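PDB 3QTM: uncharacterized protein C4B3.07 from Schizosaccharomyces pombe, which is required for correct translation termination, directly inhibits the regulator Ofd1, and stabilises the N-terminal domain of the hypoxic transcription factor Sre1. Local coordinates for residues Leu166-Tyr176 / Ile213-Val223; Val45-Leu56 / Phe69-Ala79. One frame throughout, in Å; residues are numbered along the deposited sequence.

Contact 1. Residues Leu166-Tyr176 / Ile213-Val223; sequences LRPLAQDSTEY and IITALWLKSVV
The ammonium group of Lys220 is gripped by the turn Gln171-Thr174 that follows helix 151-170. NZ donates to the carbonyl O of Thr174 at 2.6 Å, lying in the plane of that carbonyl, and more weakly to O of Leu169. It also comes within 2.6 Å of Gln171 O, at the start of this type I turn. A water that donates to Ala170 O and to Asp172 OD1 accepts a weak bond from the same nitrogen. The lysine chain begins extended, with CG anti to the backbone N (chi1 -171°), and bends at its last two torsions, swinging NZ in among these carbonyls. The positive charge probably offsets the partial negative charges of the carbonyls at the helix end and in the turn. Thr174 OG1 ties the turn to that helix by donating to Pro168 O at 2.5 Å.

The contact joins helices 151-170 and 213-220 in an all-helical protein of the tetratricopeptide-repeat class, consistent with stacking of consecutive helices; the axes of segments 166-170 and 213-220 come within 8.9 Å at 51°. Ala170, small enough to let the backbones near, sets its CB against Ile213 CG2 and Ala216 CB, while Leu217 CD2 reaches 3.6 Å from Ala170 N. Leu217 and Leu166 side chains meet at about a right angle, Leu217 CD1 against Leu166 CD2 at a tight 3.5 Å. Ile213 CD1 lies over one face of the Arg167 guanidinium, towards its rim; Asp209 is this arginine's salt-bridge partner. Farther along, Tyr176 CD1 approaches Lys220 O at 3.3 Å, and its OH shares a water with Ser221 O.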
loop_
_atom_site.group_PDB
_atom_site.type_symbol
_atom_site.label_atom_id
_atom_site.label_comp_id
_atom_site.label_asym_id
_atom_site.label_seq_id
_atom_site.Cartn_x
_atom_site.Cartn_y
_atom_site.Cartn_z
ATOM N N LEU A 166 5.730 10.599 -1.955
ATOM C CA LEU A 166 5.802 9.317 -2.648
ATOM C C LEU A 166 6.437 9.458 -4.037
ATOM O O LEU A 166 7.175 8.580 -4.495
ATOM C CB LEU A 166 4.420 8.689 -2.773
ATOM C CG LEU A 166 3.747 8.206 -1.479
ATOM C CD1 LEU A 166 2.283 7.872 -1.732
ATOM C CD2 LEU A 166 4.481 7.006 -0.901
ATOM N N ARG A 167 6.149 10.564 -4.704
ATOM C CA ARG A 167 6.595 10.745 -6.084
ATOM C C ARG A 167 8.109 10.591 -6.224
ATOM O O ARG A 167 8.573 9.840 -7.067
ATOM C CB ARG A 167 6.107 12.089 -6.642
ATOM C CG ARG A 167 6.543 12.352 -8.074
ATOM C CD ARG A 167 6.164 13.760 -8.522
ATOM N NE ARG A 167 4.737 14.020 -8.338
ATOM C CZ ARG A 167 3.798 13.562 -9.152
ATOM N NH1 ARG A 167 4.135 12.814 -10.196
ATOM N NH2 ARG A 167 2.524 13.846 -8.920
ATOM N N PRO A 168 8.890 11.281 -5.380
ATOM C CA PRO A 168 10.343 11.073 -5.446
ATOM C C PRO A 168 10.744 9.614 -5.221
ATOM O O PRO A 168 11.684 9.151 -5.867
ATOM C CB PRO A 168 10.887 11.936 -4.293
ATOM C CG PRO A 168 9.839 12.946 -4.024
ATOM C CD PRO A 168 8.516 12.341 -4.424
ATOM N N LEU A 169 10.065 8.915 -4.309
ATOM C CA LEU A 169 10.439 7.539 -3.974
ATOM C C LEU A 169 10.216 6.610 -5.150
ATOM O O LEU A 169 10.907 5.604 -5.297
ATOM C CB LEU A 169 9.622 7.014 -2.787
ATOM C CG LEU A 169 9.791 7.753 -1.466
ATOM C CD1 LEU A 169 8.845 7.163 -0.444
ATOM C CD2 LEU A 169 11.237 7.680 -0.978
ATOM N N ALA A 170 9.232 6.943 -5.977
ATOM C CA ALA A 170 8.851 6.081 -7.092
ATOM C C ALA A 170 9.741 6.247 -8.336
ATOM O O ALA A 170 9.649 5.466 -9.274
ATOM C CB ALA A 170 7.387 6.303 -7.445
ATOM N N GLN A 171 10.602 7.256 -8.344
ATOM C CA GLN A 171 11.500 7.463 -9.481
ATOM C C GLN A 171 12.574 6.386 -9.539
ATOM O O GLN A 171 13.022 5.883 -8.505
ATOM C CB GLN A 171 12.157 8.844 -9.408
ATOM C CG GLN A 171 11.165 10.001 -9.435
ATOM C CD GLN A 171 10.043 9.782 -10.439
ATOM O OE1 GLN A 171 8.852 9.837 -10.090
ATOM N NE2 GLN A 171 10.414 9.507 -11.687
ATOM N N ASP A 172 12.990 6.033 -10.751
ATOM C CA ASP A 172 14.056 5.052 -10.923
ATOM C C ASP A 172 15.344 5.536 -10.284
ATOM O O ASP A 172 16.118 4.736 -9.763
ATOM C CB ASP A 172 14.282 4.742 -12.398
ATOM C CG ASP A 172 13.060 4.148 -13.057
ATOM O OD1 ASP A 172 12.013 4.027 -12.382
ATOM O OD2 ASP A 172 13.143 3.803 -14.252
ATOM N N SER A 173 15.572 6.845 -10.314
ATOM C CA SER A 173 16.745 7.422 -9.657
ATOM C C SER A 173 16.799 7.098 -8.153
ATOM O O SER A 173 17.878 7.060 -7.558
ATOM C CB SER A 173 16.791 8.934 -9.864
ATOM O OG SER A 173 15.906 9.593 -8.976
ATOM N N THR A 174 15.641 6.878 -7.534
ATOM C CA THR A 174 15.625 6.476 -6.134
ATOM C C THR A 174 15.930 4.987 -6.031
ATOM O O THR A 174 15.127 4.151 -6.440
ATOM C CB THR A 174 14.279 6.782 -5.450
ATOM O OG1 THR A 174 14.017 8.188 -5.516
ATOM C CG2 THR A 174 14.327 6.365 -3.996
ATOM N N GLU A 175 17.100 4.653 -5.502
ATOM C CA GLU A 175 17.499 3.252 -5.435
ATOM C C GLU A 175 16.826 2.537 -4.267
ATOM O O GLU A 175 16.374 3.174 -3.319
ATOM C CB GLU A 175 19.025 3.104 -5.384
ATOM C CG GLU A 175 19.703 3.724 -4.174
ATOM C CD GLU A 175 21.212 3.491 -4.180
ATOM O OE1 GLU A 175 21.780 3.312 -5.283
ATOM O OE2 GLU A 175 21.828 3.483 -3.088
ATOM N N TYR A 176 16.733 1.215 -4.353
ATOM C CA TYR A 176 16.094 0.451 -3.298
ATOM C C TYR A 176 16.758 0.705 -1.955
ATOM O O TYR A 176 17.979 0.794 -1.875
ATOM C CB TYR A 176 16.124 -1.040 -3.596
ATOM C CG TYR A 176 15.526 -1.835 -2.472
ATOM C CD1 TYR A 176 14.151 -1.875 -2.294
ATOM C CD2 TYR A 176 16.333 -2.520 -1.563
ATOM C CE1 TYR A 176 13.582 -2.590 -1.258
ATOM C CE2 TYR A 176 15.777 -3.237 -0.510
ATOM C CZ TYR A 176 14.394 -3.263 -0.364
ATOM O OH TYR A 176 13.811 -3.967 0.665
ATOM N N ILE A 213 2.730 5.896 -9.753
ATOM C CA ILE A 213 3.539 6.035 -8.557
ATOM C C ILE A 213 3.314 4.850 -7.621
ATOM O O ILE A 213 4.279 4.209 -7.165
ATOM C CB ILE A 213 3.185 7.308 -7.789
ATOM C CG1 ILE A 213 3.598 8.544 -8.582
ATOM C CG2 ILE A 213 3.864 7.302 -6.418
ATOM C CD1 ILE A 213 3.098 9.850 -7.974
ATOM N N ILE A 214 2.043 4.574 -7.329
ATOM C CA ILE A 214 1.671 3.510 -6.394
ATOM C C ILE A 214 2.260 2.202 -6.877
ATOM O O ILE A 214 2.861 1.446 -6.122
ATOM C CB ILE A 214 0.149 3.335 -6.315
ATOM C CG1 ILE A 214 -0.475 4.462 -5.489
ATOM C CG2 ILE A 214 -0.213 1.971 -5.704
ATOM C CD1 ILE A 214 -1.998 4.576 -5.643
ATOM N N THR A 215 2.089 1.963 -8.165
ATOM C CA THR A 215 2.499 0.722 -8.788
ATOM C C THR A 215 4.017 0.595 -8.822
ATOM O O THR A 215 4.564 -0.465 -8.540
ATOM C CB THR A 215 1.903 0.646 -10.205
ATOM O OG1 THR A 215 0.571 0.118 -10.110
ATOM C CG2 THR A 215 2.739 -0.236 -11.103
ATOM N N ALA A 216 4.699 1.685 -9.155
ATOM C CA ALA A 216 6.154 1.674 -9.161
ATOM C C ALA A 216 6.702 1.342 -7.774
ATOM O O ALA A 216 7.703 0.642 -7.645
ATOM C CB ALA A 216 6.700 3.023 -9.658
ATOM N N LEU A 217 6.037 1.840 -6.734
ATOM C CA LEU A 217 6.487 1.603 -5.362
ATOM C C LEU A 217 6.370 0.130 -4.947
ATOM O O LEU A 217 7.310 -0.452 -4.400
ATOM C CB LEU A 217 5.746 2.525 -4.376
ATOM C CG LEU A 217 6.147 4.018 -4.460
ATOM C CD1 LEU A 217 5.326 4.873 -3.526
ATOM C CD2 LEU A 217 7.636 4.244 -4.193
ATOM N N TRP A 218 5.218 -0.475 -5.197
ATOM C CA TRP A 218 5.051 -1.883 -4.849
ATOM C C TRP A 218 6.125 -2.698 -5.552
ATOM O O TRP A 218 6.777 -3.537 -4.939
ATOM C CB TRP A 218 3.661 -2.395 -5.228
ATOM C CG TRP A 218 2.569 -1.987 -4.276
ATOM C CD1 TRP A 218 1.555 -1.104 -4.525
ATOM C CD2 TRP A 218 2.374 -2.452 -2.932
ATOM N NE1 TRP A 218 0.746 -0.988 -3.422
ATOM C CE2 TRP A 218 1.223 -1.804 -2.430
ATOM C CE3 TRP A 218 3.054 -3.356 -2.105
ATOM C CZ2 TRP A 218 0.734 -2.033 -1.139
ATOM C CZ3 TRP A 218 2.571 -3.577 -0.816
ATOM C CH2 TRP A 218 1.420 -2.923 -0.352
ATOM N N LEU A 219 6.324 -2.427 -6.835
ATOM C CA LEU A 219 7.317 -3.152 -7.608
ATOM C C LEU A 219 8.708 -2.945 -7.049
ATOM O O LEU A 219 9.473 -3.895 -6.924
ATOM C CB LEU A 219 7.276 -2.744 -9.090
ATOM C CG LEU A 219 6.043 -3.205 -9.870
ATOM C CD1 LEU A 219 5.966 -2.548 -11.253
ATOM C CD2 LEU A 219 6.044 -4.726 -9.989
ATOM N N LYS A 220 9.046 -1.710 -6.696
ATOM C CA LYS A 220 10.382 -1.454 -6.175
ATOM C C LYS A 220 10.652 -2.189 -4.856
ATOM O O LYS A 220 11.790 -2.556 -4.565
ATOM C CB LYS A 220 10.653 0.044 -6.019
ATOM C CG LYS A 220 12.120 0.343 -5.674
ATOM C CD LYS A 220 12.438 1.836 -5.633
ATOM C CE LYS A 220 11.827 2.552 -6.827
ATOM N NZ LYS A 220 12.703 3.628 -7.348
ATOM N N SER A 221 9.611 -2.408 -4.058
ATOM C CA SER A 221 9.801 -3.035 -2.751
ATOM C C SER A 221 10.276 -4.488 -2.862
ATOM O O SER A 221 10.650 -5.102 -1.869
ATOM C CB SER A 221 8.522 -2.959 -1.908
ATOM O OG SER A 221 7.560 -3.899 -2.335
ATOM N N VAL A 222 10.257 -5.028 -4.072
ATOM C CA VAL A 222 10.603 -6.426 -4.283
ATOM C C VAL A 222 11.406 -6.655 -5.571
ATOM O O VAL A 222 11.422 -7.763 -6.102
ATOM C CB VAL A 222 9.336 -7.331 -4.270
ATOM C CG1 VAL A 222 8.629 -7.247 -2.927
ATOM C CG2 VAL A 222 8.380 -6.943 -5.389
ATOM N N VAL A 223 12.085 -5.613 -6.052
ATOM C CA VAL A 223 12.924 -5.714 -7.254
ATOM C C VAL A 223 14.019 -6.764 -7.120
ATOM O O VAL A 223 14.179 -7.613 -7.997
ATOM C CB VAL A 223 13.600 -4.369 -7.635
ATOM C CG1 VAL A 223 12.578 -3.392 -8.145
ATOM C CG2 VAL A 223 14.372 -3.787 -6.458
HETATM O O HOH W 1 11.017 3.265 -9.643
HETATM O O HOH W 2 11.524 -5.422 0.443
#

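Contact 2. Residues Val45-Leu56 / Phe69-Ala79; sequences VFGTIHEADRIL and FHAAYSSALLA. With SO4 (sulfate ion), chain C.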
loop_
_atom_site.group_PDB
_atom_site.type_symbol
_atom_site.label_atom_id
_atom_site.label_comp_id
_atom_site.label_asym_id
_atom_site.label_seq_id
_atom_site.Cartn_x
_atom_site.Cartn_y
_atom_site.Cartn_z
ATOM N N VAL A 45 8.630 -1.070 20.051
ATOM C CA VAL A 45 8.273 0.245 19.538
ATOM C C VAL A 45 8.480 1.317 20.602
ATOM O O VAL A 45 9.110 2.338 20.346
ATOM C CB VAL A 45 6.802 0.259 19.034
ATOM C CG1 VAL A 45 6.276 1.667 18.956
ATOM C CG2 VAL A 45 6.719 -0.433 17.692
ATOM N N PHE A 46 7.954 1.083 21.800
ATOM C CA PHE A 46 8.166 2.008 22.901
ATOM C C PHE A 46 9.662 2.124 23.243
ATOM O O PHE A 46 10.128 3.186 23.643
ATOM C CB PHE A 46 7.379 1.557 24.135
ATOM C CG PHE A 46 5.939 2.011 24.146
ATOM C CD1 PHE A 46 5.615 3.329 23.873
ATOM C CD2 PHE A 46 4.920 1.126 24.465
ATOM C CE1 PHE A 46 4.291 3.763 23.893
ATOM C CE2 PHE A 46 3.588 1.544 24.498
ATOM C CZ PHE A 46 3.270 2.863 24.206
ATOM N N GLY A 47 10.399 1.021 23.108
ATOM C CA GLY A 47 11.832 1.012 23.357
ATOM C C GLY A 47 12.525 1.913 22.347
ATOM O O GLY A 47 13.414 2.686 22.705
ATOM N N THR A 48 12.091 1.832 21.089
ATOM C CA THR A 48 12.607 2.710 20.038
ATOM C C THR A 48 12.430 4.170 20.395
ATOM O O THR A 48 13.349 4.989 20.258
ATOM C CB THR A 48 11.889 2.445 18.709
ATOM O OG1 THR A 48 11.943 1.047 18.427
ATOM C CG2 THR A 48 12.541 3.237 17.552
ATOM N N ILE A 49 11.237 4.498 20.867
ATOM C CA ILE A 49 10.927 5.870 21.242
ATOM C C ILE A 49 11.841 6.342 22.380
ATOM O O ILE A 49 12.419 7.429 22.319
ATOM C CB ILE A 49 9.431 6.013 21.614
ATOM C CG1 ILE A 49 8.587 5.896 20.339
ATOM C CG2 ILE A 49 9.171 7.333 22.378
ATOM C CD1 ILE A 49 7.096 5.542 20.560
ATOM N N HIS A 50 11.989 5.514 23.405
ATOM C CA HIS A 50 12.887 5.839 24.520
ATOM C C HIS A 50 14.326 6.031 24.057
ATOM O O HIS A 50 15.019 6.957 24.496
ATOM C CB HIS A 50 12.845 4.754 25.597
ATOM C CG HIS A 50 11.518 4.639 26.284
ATOM N ND1 HIS A 50 10.938 3.424 26.585
ATOM C CD2 HIS A 50 10.654 5.585 26.719
ATOM C CE1 HIS A 50 9.783 3.628 27.191
ATOM N NE2 HIS A 50 9.583 4.932 27.279
ATOM N N GLU A 51 14.793 5.146 23.186
ATOM C CA GLU A 51 16.169 5.256 22.730
ATOM C C GLU A 51 16.332 6.552 21.927
ATOM O O GLU A 51 17.341 7.232 22.046
ATOM C CB GLU A 51 16.576 4.029 21.915
ATOM C CG GLU A 51 18.018 4.067 21.420
ATOM C CD GLU A 51 19.045 4.248 22.551
ATOM O OE1 GLU A 51 18.785 3.822 23.703
ATOM O OE2 GLU A 51 20.120 4.823 22.265
ATOM N N ALA A 52 15.313 6.908 21.142
ATOM C CA ALA A 52 15.353 8.140 20.361
ATOM C C ALA A 52 15.466 9.339 21.285
ATOM O O ALA A 52 16.242 10.271 21.030
ATOM C CB ALA A 52 14.111 8.260 19.456
ATOM N N ASP A 53 14.688 9.314 22.365
ATOM C CA ASP A 53 14.728 10.380 23.358
ATOM C C ASP A 53 16.115 10.468 23.988
ATOM O O ASP A 53 16.629 11.563 24.234
ATOM C CB ASP A 53 13.665 10.171 24.448
ATOM C CG ASP A 53 12.253 10.535 23.972
ATOM O OD1 ASP A 53 12.132 11.255 22.952
ATOM O OD2 ASP A 53 11.268 10.096 24.612
ATOM N N ARG A 54 16.721 9.314 24.248
ATOM C CA ARG A 54 18.046 9.288 24.853
ATOM C C ARG A 54 19.048 9.922 23.893
ATOM O O ARG A 54 19.926 10.681 24.307
ATOM C CB ARG A 54 18.476 7.860 25.210
ATOM C CG ARG A 54 19.746 7.797 26.082
ATOM C CD ARG A 54 20.104 6.359 26.491
ATOM N NE ARG A 54 18.930 5.624 26.963
ATOM C CZ ARG A 54 18.541 5.557 28.232
ATOM N NH1 ARG A 54 19.236 6.175 29.179
ATOM N NH2 ARG A 54 17.448 4.873 28.558
ATOM N N ILE A 55 18.913 9.614 22.609
ATOM C CA ILE A 55 19.814 10.186 21.614
ATOM C C ILE A 55 19.661 11.707 21.569
ATOM O O ILE A 55 20.650 12.433 21.489
ATOM C CB ILE A 55 19.597 9.564 20.232
ATOM C CG1 ILE A 55 20.074 8.107 20.242
ATOM C CG2 ILE A 55 20.325 10.355 19.164
ATOM C CD1 ILE A 55 19.697 7.331 18.994
ATOM N N LEU A 56 18.426 12.194 21.656
ATOM C CA LEU A 56 18.200 13.639 21.691
ATOM C C LEU A 56 18.837 14.292 22.922
ATOM O O LEU A 56 19.333 15.405 22.844
ATOM C CB LEU A 56 16.708 13.969 21.612
ATOM C CG LEU A 56 16.141 13.852 20.195
ATOM C CD1 LEU A 56 14.617 13.657 20.208
ATOM C CD2 LEU A 56 16.538 15.077 19.377
ATOM N N PHE A 69 17.360 9.662 11.474
ATOM C CA PHE A 69 16.969 9.644 12.880
ATOM C C PHE A 69 15.484 9.995 13.037
ATOM O O PHE A 69 14.732 9.279 13.708
ATOM C CB PHE A 69 17.822 10.592 13.730
ATOM C CG PHE A 69 17.220 10.870 15.104
ATOM C CD1 PHE A 69 17.423 9.999 16.156
ATOM C CD2 PHE A 69 16.440 11.990 15.323
ATOM C CE1 PHE A 69 16.860 10.236 17.402
ATOM C CE2 PHE A 69 15.872 12.240 16.576
ATOM C CZ PHE A 69 16.075 11.359 17.610
ATOM N N HIS A 70 15.056 11.090 12.420
ATOM C CA HIS A 70 13.659 11.512 12.577
ATOM C C HIS A 70 12.705 10.526 11.892
ATOM O O HIS A 70 11.571 10.352 12.337
ATOM C CB HIS A 70 13.436 12.927 12.038
ATOM C CG HIS A 70 14.341 13.950 12.644
ATOM N ND1 HIS A 70 14.081 14.546 13.860
ATOM C CD2 HIS A 70 15.508 14.481 12.204
ATOM C CE1 HIS A 70 15.054 15.390 14.148
ATOM N NE2 HIS A 70 15.926 15.377 13.156
ATOM N N ALA A 71 13.174 9.887 10.814
ATOM C CA ALA A 71 12.390 8.875 10.117
ATOM C C ALA A 71 12.112 7.676 11.016
ATOM O O ALA A 71 10.994 7.185 11.046
ATOM C CB ALA A 71 13.094 8.434 8.843
ATOM N N ALA A 72 13.132 7.195 11.737
ATOM C CA ALA A 72 12.948 6.049 12.625
ATOM C C ALA A 72 12.021 6.406 13.782
ATOM O O ALA A 72 11.174 5.618 14.183
ATOM C CB ALA A 72 14.279 5.564 13.164
ATOM N N TYR A 73 12.217 7.596 14.336
ATOM C CA TYR A 73 11.426 8.055 15.457
ATOM C C TYR A 73 9.952 8.216 15.006
ATOM O O TYR A 73 9.020 7.782 15.688
ATOM C CB TYR A 73 12.008 9.380 15.941
ATOM C CG TYR A 73 11.561 9.829 17.299
ATOM C CD1 TYR A 73 12.231 10.848 17.960
ATOM C CD2 TYR A 73 10.473 9.225 17.937
ATOM C CE1 TYR A 73 11.819 11.280 19.216
ATOM C CE2 TYR A 73 10.052 9.646 19.199
ATOM C CZ TYR A 73 10.731 10.685 19.831
ATOM O OH TYR A 73 10.331 11.123 21.081
ATOM N N SER A 74 9.749 8.833 13.847
ATOM C CA SER A 74 8.407 8.977 13.293
ATOM C C SER A 74 7.753 7.613 13.093
ATOM O O SER A 74 6.595 7.438 13.431
ATOM C CB SER A 74 8.452 9.720 11.960
ATOM O OG SER A 74 7.169 9.758 11.373
ATOM N N SER A 75 8.508 6.651 12.556
ATOM C CA SER A 75 7.985 5.301 12.325
ATOM C C SER A 75 7.546 4.595 13.603
ATOM O O SER A 75 6.539 3.893 13.612
ATOM C CB SER A 75 9.009 4.429 11.602
ATOM O OG SER A 75 9.206 4.906 10.287
ATOM N N ALA A 76 8.311 4.768 14.677
ATOM C CA ALA A 76 7.932 4.183 15.953
ATOM C C ALA A 76 6.612 4.793 16.449
ATOM O O ALA A 76 5.716 4.075 16.890
ATOM C CB ALA A 76 9.046 4.370 16.982
ATOM N N LEU A 77 6.497 6.116 16.370
ATOM C CA LEU A 77 5.262 6.802 16.751
ATOM C C LEU A 77 4.058 6.282 15.950
ATOM O O LEU A 77 2.981 6.032 16.500
ATOM C CB LEU A 77 5.411 8.333 16.614
ATOM C CG LEU A 77 6.379 8.982 17.614
ATOM C CD1 LEU A 77 6.834 10.371 17.154
ATOM C CD2 LEU A 77 5.762 9.060 19.027
ATOM N N LEU A 78 4.249 6.093 14.653
ATOM C CA LEU A 78 3.153 5.641 13.823
ATOM C C LEU A 78 2.740 4.244 14.249
ATOM O O LEU A 78 1.557 3.889 14.204
ATOM C CB LEU A 78 3.560 5.625 12.347
ATOM C CG LEU A 78 2.379 5.503 11.379
ATOM C CD1 LEU A 78 1.391 6.613 11.682
ATOM C CD2 LEU A 78 2.841 5.539 9.907
ATOM N N ALA A 79 3.724 3.451 14.662
ATOM C CA ALA A 79 3.483 2.056 14.961
ATOM C C ALA A 79 2.671 1.959 16.241
ATOM O O ALA A 79 1.887 1.024 16.408
ATOM C CB ALA A 79 4.804 1.269 15.080
HETATM S S SO4 C . 20.610 9.052 29.942
HETATM O O1 SO4 C . 20.529 10.308 29.186
HETATM O O2 SO4 C . 21.154 7.990 29.092
HETATM O O3 SO4 C . 21.508 9.221 31.085
HETATM O O4 SO4 C . 19.280 8.675 30.426
#
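Tyr73 and Phe69 both swing their rings towards helix 38-58 by placing CG anti to the backbone N (chi1 -165° and 165°), one helical turn apart, and the two rings receive Ala52 in different ways. The methyl of Ala52 sits over the face of the Tyr73 ring, a CH-pi contact with CB 3.7 Å from the centroid and only 17° off the ring normal. The carbonyl O of the same residue lies instead at the edge of Phe69, in the ring plane, 3.6 Å from CZ.

Around Tyr73 the remaining neighbours complete a socket. Leu56 CD1 meets the ring edge at CE1, Ile49 CG2 comes obliquely to CE2, and Asp53 closes the far end: its OD1 stands 2.6 Å from Tyr73 OH, at most a weak hydrogen bond, since the hydroxyl proton has another acceptor within reach. Carboxylate and ring planes are steeply turned against each other. Leu56 also lays CG obliquely on Phe69 CZ at 3.6 Å, and Ile55 CG2 slides alongside the same ring at CE1.

Towards the other end the partners become small. Ala76 CB touches both Ile49 CG1 and Thr48 CG2, each 3.7 Å away, and Val45 CG2 meets Ala79 CB. On the outer side of helix 38-58, Arg54 NH1 donates to O2 of a sulfate at 2.6 Å; this ion, probably from the crystallisation liquor, also bonds Arg57.

Helix 15-34 touches Val45 and Thr48, and helices 97-110 and 119-142 pack against helix 67-82. Tyr73 among Ile49, Ala52, Asp53 and Leu56 is a knob-into-hole between antiparallel helices, as expected in the helical-hairpin stacks of tetratricopeptide-like folds.

Overall arrangement
The two contacts come in series along the chain: contact 2 joins the nearby helices 38-58 and 67-82, and only after it is complete does contact 1 bring the end of helix 151-170 and the turn beyond it against helix 213-220. Their centres are 25 Å apart and their nearest atoms about 10 Å, without touching. Helix 119-142 links them, since its residues meet Ala71, Ser74 and Leu78 of contact 2 and also Leu166 and Leu169 of contact 1. Contact 2 lies within the N-terminal family region, whereas contact 1 joins that region to the C-terminal one, consistent with a continuous all-helical scaffold in which both parts pack together.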